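Side-chain contacts in glucanase (Clostridium thermocellum, PDB 5GXX), which probably hydrolyses beta-1,4-glucosidic bonds within cellulose as a family 9 endoglucanase of the cellulosome: residues G24-W29 against E33-A38; G52-F57 against G123-I128. The protein carries 1 engineered substitution. One frame throughout, in Å; residues are numbered along the deposited sequence.

Contact 1 (G24-W29 against E33-A38); sequences GPLPEW and EWRGDA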
loop_
_atom_site.group_PDB
_atom_site.type_symbol
_atom_site.label_atom_id
_atom_site.label_comp_id
_atom_site.label_asym_id
_atom_site.label_seq_id
_atom_site.Cartn_x
_atom_site.Cartn_y
_atom_site.Cartn_z
ATOM N N GLY A 24 0.588 34.574 -10.848
ATOM C CA GLY A 24 1.338 35.438 -9.944
ATOM C C GLY A 24 2.497 36.185 -10.575
ATOM O O GLY A 24 3.138 35.701 -11.517
ATOM N N PRO A 25 2.836 37.358 -10.020
ATOM C CA PRO A 25 2.142 37.971 -8.892
ATOM C C PRO A 25 0.882 38.728 -9.328
ATOM O O PRO A 25 0.870 39.379 -10.372
ATOM C CB PRO A 25 3.196 38.915 -8.309
ATOM C CG PRO A 25 3.979 39.346 -9.526
ATOM C CD PRO A 25 4.034 38.116 -10.420
ATOM N N LEU A 26 -0.173 38.628 -8.529
ATOM C CA LEU A 26 -1.426 39.304 -8.868
ATOM C C LEU A 26 -1.236 40.816 -8.705
ATOM O O LEU A 26 -0.510 41.257 -7.806
ATOM C CB LEU A 26 -2.579 38.823 -7.979
ATOM C CG LEU A 26 -2.986 37.351 -8.055
ATOM C CD1 LEU A 26 -4.234 37.074 -7.243
ATOM C CD2 LEU A 26 -3.190 36.841 -9.462
ATOM N N PRO A 27 -1.905 41.618 -9.547
ATOM C CA PRO A 27 -1.854 43.061 -9.373
ATOM C C PRO A 27 -2.686 43.460 -8.165
ATOM O O PRO A 27 -3.577 42.704 -7.750
ATOM C CB PRO A 27 -2.490 43.597 -10.663
ATOM C CG PRO A 27 -3.420 42.534 -11.098
ATOM C CD PRO A 27 -2.852 41.222 -10.606
ATOM N N GLU A 28 -2.382 44.628 -7.600
ATOM C CA GLU A 28 -3.056 45.113 -6.398
ATOM C C GLU A 28 -4.562 45.156 -6.609
ATOM O O GLU A 28 -5.332 44.987 -5.661
ATOM C CB GLU A 28 -2.540 46.499 -5.958
ATOM C CG GLU A 28 -2.601 47.608 -7.034
ATOM C CD GLU A 28 -3.915 48.416 -7.109
ATOM O OE1 GLU A 28 -4.806 48.309 -6.227
ATOM O OE2 GLU A 28 -4.081 49.186 -8.083
ATOM N N TRP A 29 -4.984 45.390 -7.850
ATOM C CA TRP A 29 -6.382 45.611 -8.147
ATOM C C TRP A 29 -7.173 44.340 -8.480
ATOM O O TRP A 29 -8.344 44.433 -8.829
ATOM C CB TRP A 29 -6.526 46.632 -9.281
ATOM C CG TRP A 29 -5.634 46.374 -10.481
ATOM C CD1 TRP A 29 -4.449 47.008 -10.755
ATOM C CD2 TRP A 29 -5.833 45.429 -11.556
ATOM N NE1 TRP A 29 -3.918 46.540 -11.926
ATOM C CE2 TRP A 29 -4.742 45.573 -12.443
ATOM C CE3 TRP A 29 -6.830 44.495 -11.865
ATOM C CZ2 TRP A 29 -4.612 44.800 -13.607
ATOM C CZ3 TRP A 29 -6.717 43.749 -13.046
ATOM C CH2 TRP A 29 -5.609 43.905 -13.889
ATOM N N GLU A 33 -11.446 37.090 -4.692
ATOM C CA GLU A 33 -11.104 36.797 -3.298
ATOM C C GLU A 33 -10.489 35.418 -3.164
ATOM O O GLU A 33 -9.709 35.184 -2.234
ATOM C CB GLU A 33 -12.338 36.906 -2.388
ATOM C CG GLU A 33 -13.427 35.901 -2.700
ATOM C CD GLU A 33 -14.574 35.998 -1.715
ATOM O OE1 GLU A 33 -14.300 36.001 -0.494
ATOM O OE2 GLU A 33 -15.738 36.067 -2.153
ATOM N N TRP A 34 -10.828 34.528 -4.093
ATOM C CA TRP A 34 -10.298 33.161 -4.081
ATOM C C TRP A 34 -9.066 32.968 -4.963
ATOM O O TRP A 34 -8.696 31.821 -5.257
ATOM C CB TRP A 34 -11.391 32.178 -4.496
ATOM C CG TRP A 34 -12.170 32.549 -5.738
ATOM C CD1 TRP A 34 -13.269 33.364 -5.808
ATOM C CD2 TRP A 34 -11.906 32.115 -7.082
ATOM N NE1 TRP A 34 -13.711 33.447 -7.109
ATOM C CE2 TRP A 34 -12.909 32.676 -7.907
ATOM C CE3 TRP A 34 -10.947 31.271 -7.661
ATOM C CZ2 TRP A 34 -12.964 32.444 -9.284
ATOM C CZ3 TRP A 34 -11.004 31.035 -9.040
ATOM C CH2 TRP A 34 -12.006 31.629 -9.833
ATOM N N ARG A 35 -8.429 34.051 -5.403
ATOM C CA ARG A 35 -7.155 33.936 -6.106
ATOM C C ARG A 35 -6.065 34.669 -5.336
ATOM O O ARG A 35 -6.261 35.804 -4.896
ATOM C CB ARG A 35 -7.220 34.491 -7.531
ATOM C CG ARG A 35 -8.007 33.665 -8.572
ATOM C CD ARG A 35 -7.494 32.226 -8.770
ATOM N NE ARG A 35 -6.036 32.205 -8.647
ATOM C CZ ARG A 35 -5.217 32.736 -9.555
ATOM N NH1 ARG A 35 -5.680 33.196 -10.718
ATOM N NH2 ARG A 35 -3.905 32.787 -9.315
ATOM N N GLY A 36 -4.915 34.015 -5.177
ATOM C CA GLY A 36 -3.721 34.649 -4.631
ATOM C C GLY A 36 -2.575 34.462 -5.612
ATOM O O GLY A 36 -2.771 33.828 -6.652
ATOM N N ASP A 37 -1.382 34.955 -5.263
ATOM C CA ASP A 37 -0.167 34.709 -6.045
ATOM C C ASP A 37 0.001 33.206 -6.246
ATOM O O ASP A 37 -0.206 32.401 -5.324
ATOM C CB ASP A 37 1.079 35.261 -5.338
ATOM C CG ASP A 37 1.140 36.774 -5.338
ATOM O OD1 ASP A 37 0.384 37.432 -6.081
ATOM O OD2 ASP A 37 1.955 37.324 -4.563
ATOM N N ALA A 38 0.326 32.843 -7.482
ATOM C CA ALA A 38 0.489 31.441 -7.850
ATOM C C ALA A 38 1.593 31.337 -8.893
ATOM O O ALA A 38 1.909 32.308 -9.577
ATOM C CB ALA A 38 -0.830 30.863 -8.394
HETATM O O HOH W 1 0.050 40.106 -5.423
#
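Leu-26 lies across the backbone of Arg-35 and Gly-36, inside the long loop that follows helix 7-20 in the family 9 catalytic module, an (alpha/alpha)6 barrel in this family. The two arms of the loop double back on each other with three residues between them, neither forming helix or strand. The extended chi2 of Leu-26 (-173°) carries CD1 away from CA and onto the opposite arm, 3.4 Å from Arg-35 O. The same methyl packs on Arg-35 CB at 4.0 Å, the leucine running roughly perpendicular to the arginine chain. The other branch, CD2, reaches obliquely toward the guanidinium, 4.1 Å from Arg-35 NH2. That guanidinium is turned back by bends at chi2 and chi3, and its NH1 is held by the carbonyl oxygens of Cys-20 and Gln-22, at and just beyond the end of helix 7-20. NH2 also makes a weak bond to Gly-36 O, while NE forms a salt bridge with Glu-126.

Polar atoms grip the outer side of the contact. Leu-26 N donates to Asp-37 OD1 at 2.8 Å, nearly straight at 164° and almost along the C-O bond of the carboxylate. A water donates hydrogen bonds to Leu-26 O (2.7 Å) and Asp-37 OD1 (2.8 Å). OD1 thus accepts two bonds, and the carboxylate fastens both polar backbone atoms of Leu-26, one directly and one through water. Toward the start of the loop a cis peptide joins Gly-24 to Pro-25. Gly-24 has no side chain to hold the arms apart, and its CA comes within 4.2 Å of Asp-37 CA. Beside it, Gly-24 N donates to Ala-38 O at 2.9 Å, with a bent N-H...O angle of 132°.

Contact 2 (G52-F57 against G123-I128); sequences GDHVKF and GSAEVI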
loop_
_atom_site.group_PDB
_atom_site.type_symbol
_atom_site.label_atom_id
_atom_site.label_comp_id
_atom_site.label_asym_id
_atom_site.label_seq_id
_atom_site.Cartn_x
_atom_site.Cartn_y
_atom_site.Cartn_z
ATOM N N GLY A 52 -9.097 26.095 -17.886
ATOM C CA GLY A 52 -9.289 25.649 -16.503
ATOM C C GLY A 52 -8.081 24.907 -15.968
ATOM O O GLY A 52 -8.163 24.227 -14.946
ATOM N N ASP A 53 -6.966 25.131 -16.665
ATOM C CA ASP A 53 -5.664 24.551 -16.376
ATOM C C ASP A 53 -4.692 25.626 -15.917
ATOM O O ASP A 53 -5.073 26.754 -15.616
ATOM C CB ASP A 53 -5.122 23.838 -17.626
ATOM C CG ASP A 53 -4.902 24.773 -18.800
ATOM O OD1 ASP A 53 -5.365 25.934 -18.711
ATOM O OD2 ASP A 53 -4.243 24.356 -19.795
ATOM N N HIS A 54 -3.410 25.286 -15.870
ATOM C CA HIS A 54 -2.430 26.249 -15.393
ATOM C C HIS A 54 -1.243 26.450 -16.340
ATOM O O HIS A 54 -0.191 26.961 -15.956
ATOM C CB HIS A 54 -2.004 25.921 -13.952
ATOM C CG HIS A 54 -3.163 25.863 -13.007
ATOM N ND1 HIS A 54 -3.672 24.687 -12.503
ATOM C CD2 HIS A 54 -3.979 26.847 -12.556
ATOM C CE1 HIS A 54 -4.727 24.950 -11.751
ATOM N NE2 HIS A 54 -4.937 26.253 -11.771
ATOM N N VAL A 55 -1.423 26.079 -17.600
ATOM C CA VAL A 55 -0.403 26.323 -18.608
ATOM C C VAL A 55 -0.519 27.749 -19.135
ATOM O O VAL A 55 -1.629 28.260 -19.290
ATOM C CB VAL A 55 -0.535 25.335 -19.782
ATOM C CG1 VAL A 55 0.610 25.537 -20.794
ATOM C CG2 VAL A 55 -0.519 23.905 -19.277
ATOM N N LYS A 56 0.620 28.383 -19.405
ATOM C CA LYS A 56 0.664 29.632 -20.154
ATOM C C LYS A 56 1.015 29.263 -21.600
ATOM O O LYS A 56 2.152 28.899 -21.936
ATOM C CB LYS A 56 1.629 30.642 -19.504
ATOM C CG LYS A 56 1.385 30.902 -18.022
ATOM C CD LYS A 56 2.376 31.937 -17.493
ATOM C CE LYS A 56 2.343 31.997 -15.994
ATOM N NZ LYS A 56 3.351 32.986 -15.539
ATOM N N PHE A 57 0.005 29.297 -22.464
ATOM C CA PHE A 57 0.152 28.983 -23.884
ATOM C C PHE A 57 0.146 30.295 -24.653
ATOM O O PHE A 57 -0.914 30.896 -24.813
ATOM C CB PHE A 57 -1.006 28.135 -24.418
ATOM C CG PHE A 57 -0.953 26.667 -24.062
ATOM C CD1 PHE A 57 0.024 25.840 -24.595
ATOM C CD2 PHE A 57 -1.978 26.081 -23.316
ATOM C CE1 PHE A 57 0.011 24.469 -24.322
ATOM C CE2 PHE A 57 -2.003 24.717 -23.028
ATOM C CZ PHE A 57 -0.997 23.897 -23.544
ATOM N N GLY A 123 -6.430 20.591 -9.288
ATOM C CA GLY A 123 -6.297 21.315 -8.029
ATOM C C GLY A 123 -6.030 22.780 -8.310
ATOM O O GLY A 123 -5.943 23.189 -9.468
ATOM N N SER A 124 -5.891 23.561 -7.244
ATOM C CA SER A 124 -5.877 25.017 -7.327
ATOM C C SER A 124 -4.498 25.571 -7.679
ATOM O O SER A 124 -3.464 25.040 -7.245
ATOM C CB SER A 124 -6.375 25.614 -6.004
ATOM O OG SER A 124 -7.734 25.245 -5.790
ATOM N N ALA A 125 -4.505 26.651 -8.457
ATOM C CA ALA A 125 -3.296 27.319 -8.922
ATOM C C ALA A 125 -2.250 27.527 -7.825
ATOM O O ALA A 125 -1.066 27.266 -8.026
ATOM C CB ALA A 125 -3.661 28.680 -9.547
ATOM N N GLU A 126 -2.702 27.991 -6.664
ATOM C CA GLU A 126 -1.791 28.435 -5.615
ATOM C C GLU A 126 -0.980 27.310 -4.970
ATOM O O GLU A 126 0.011 27.584 -4.277
ATOM C CB GLU A 126 -2.564 29.178 -4.530
ATOM C CG GLU A 126 -3.217 30.501 -4.942
ATOM C CD GLU A 126 -4.527 30.342 -5.702
ATOM O OE1 GLU A 126 -5.068 29.213 -5.825
ATOM O OE2 GLU A 126 -5.005 31.393 -6.213
ATOM N N VAL A 127 -1.399 26.067 -5.175
ATOM C CA VAL A 127 -0.696 24.936 -4.558
ATOM C C VAL A 127 -0.014 24.016 -5.574
ATOM O O VAL A 127 0.590 23.019 -5.179
ATOM C CB VAL A 127 -1.619 24.127 -3.602
ATOM C CG1 VAL A 127 -2.067 25.023 -2.434
ATOM C CG2 VAL A 127 -2.805 23.553 -4.353
ATOM N N ILE A 128 -0.050 24.349 -6.863
ATOM C CA ILE A 128 0.483 23.437 -7.898
ATOM C C ILE A 128 1.987 23.148 -7.776
ATOM O O ILE A 128 2.448 22.077 -8.185
ATOM C CB ILE A 128 0.115 23.885 -9.346
ATOM C CG1 ILE A 128 0.300 22.724 -10.336
ATOM C CG2 ILE A 128 0.935 25.092 -9.762
ATOM C CD1 ILE A 128 -0.306 22.988 -11.708
#
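His-54 CB begins the contact 4.1 Å from Ile-128 CD1, and the imidazole beyond it is fitted among Gly-123, Ala-125 and Ile-128. With chi1 at -57°, CG stands beside the backbone N and the ring is directed at the 123-128 turn. ND1 keeps to the same methyl, 3.9 Å from Ile-128 CD1, as the isoleucine and histidine run antiparallel alongside one another. CD2 lies 3.5 Å from Ala-125 CB. Over one face of the ring, Ala-125 CA makes a CH-pi contact, 3.8 Å from the ring centroid and 29° off its normal. CE1 meets Gly-123 O at 3.1 Å, close to the ring plane; this buried carbonyl oxygen has no hydrogen-bond partner. At the tip, NE2 passes Ala-125 N at a poor angle for bonding and is instead hydrogen-bonded to Thr-365 OG1, which is bonded by Ala-125 N as well.

The histidine closes the Asp-Ala-Gly-Asp-His sequence characteristic of family 9, in which relatives carry the catalytic base. Its backbone is held as well: His-54 N bonds to Asp-118 of helix 115-120, and His-54 O to Arg-134. The ring therefore sits between the approach to strand 56-57, the turn leading into helix 128-131, and helix 364-367, which supplies Thr-365.

How the contacts relate
Contact 1 and contact 2 have centres 13 Å apart and touch through Glu-126. Its OE2 forms a salt bridge with Arg-35 NE at 2.8 Å and a probable hydrogen bond with Gly-36 N, also at 2.8 Å, tying the 33-38 arm to the 123-128 turn. Beside this junction Ala-38 CB packs on Ala-125 O at 3.6 Å. Thr-365 of helix 364-367 is a further common neighbour, touching Arg-35 as well as bonding the histidine of contact 2. Contact 1 is partly exposed, whereas contact 2 is buried and includes part of the sequence that bears the catalytic base in relatives. Through Glu-126 and Ala-125 the early loop thus packs against the turn that holds the His-54 ring, at the end of that sequence.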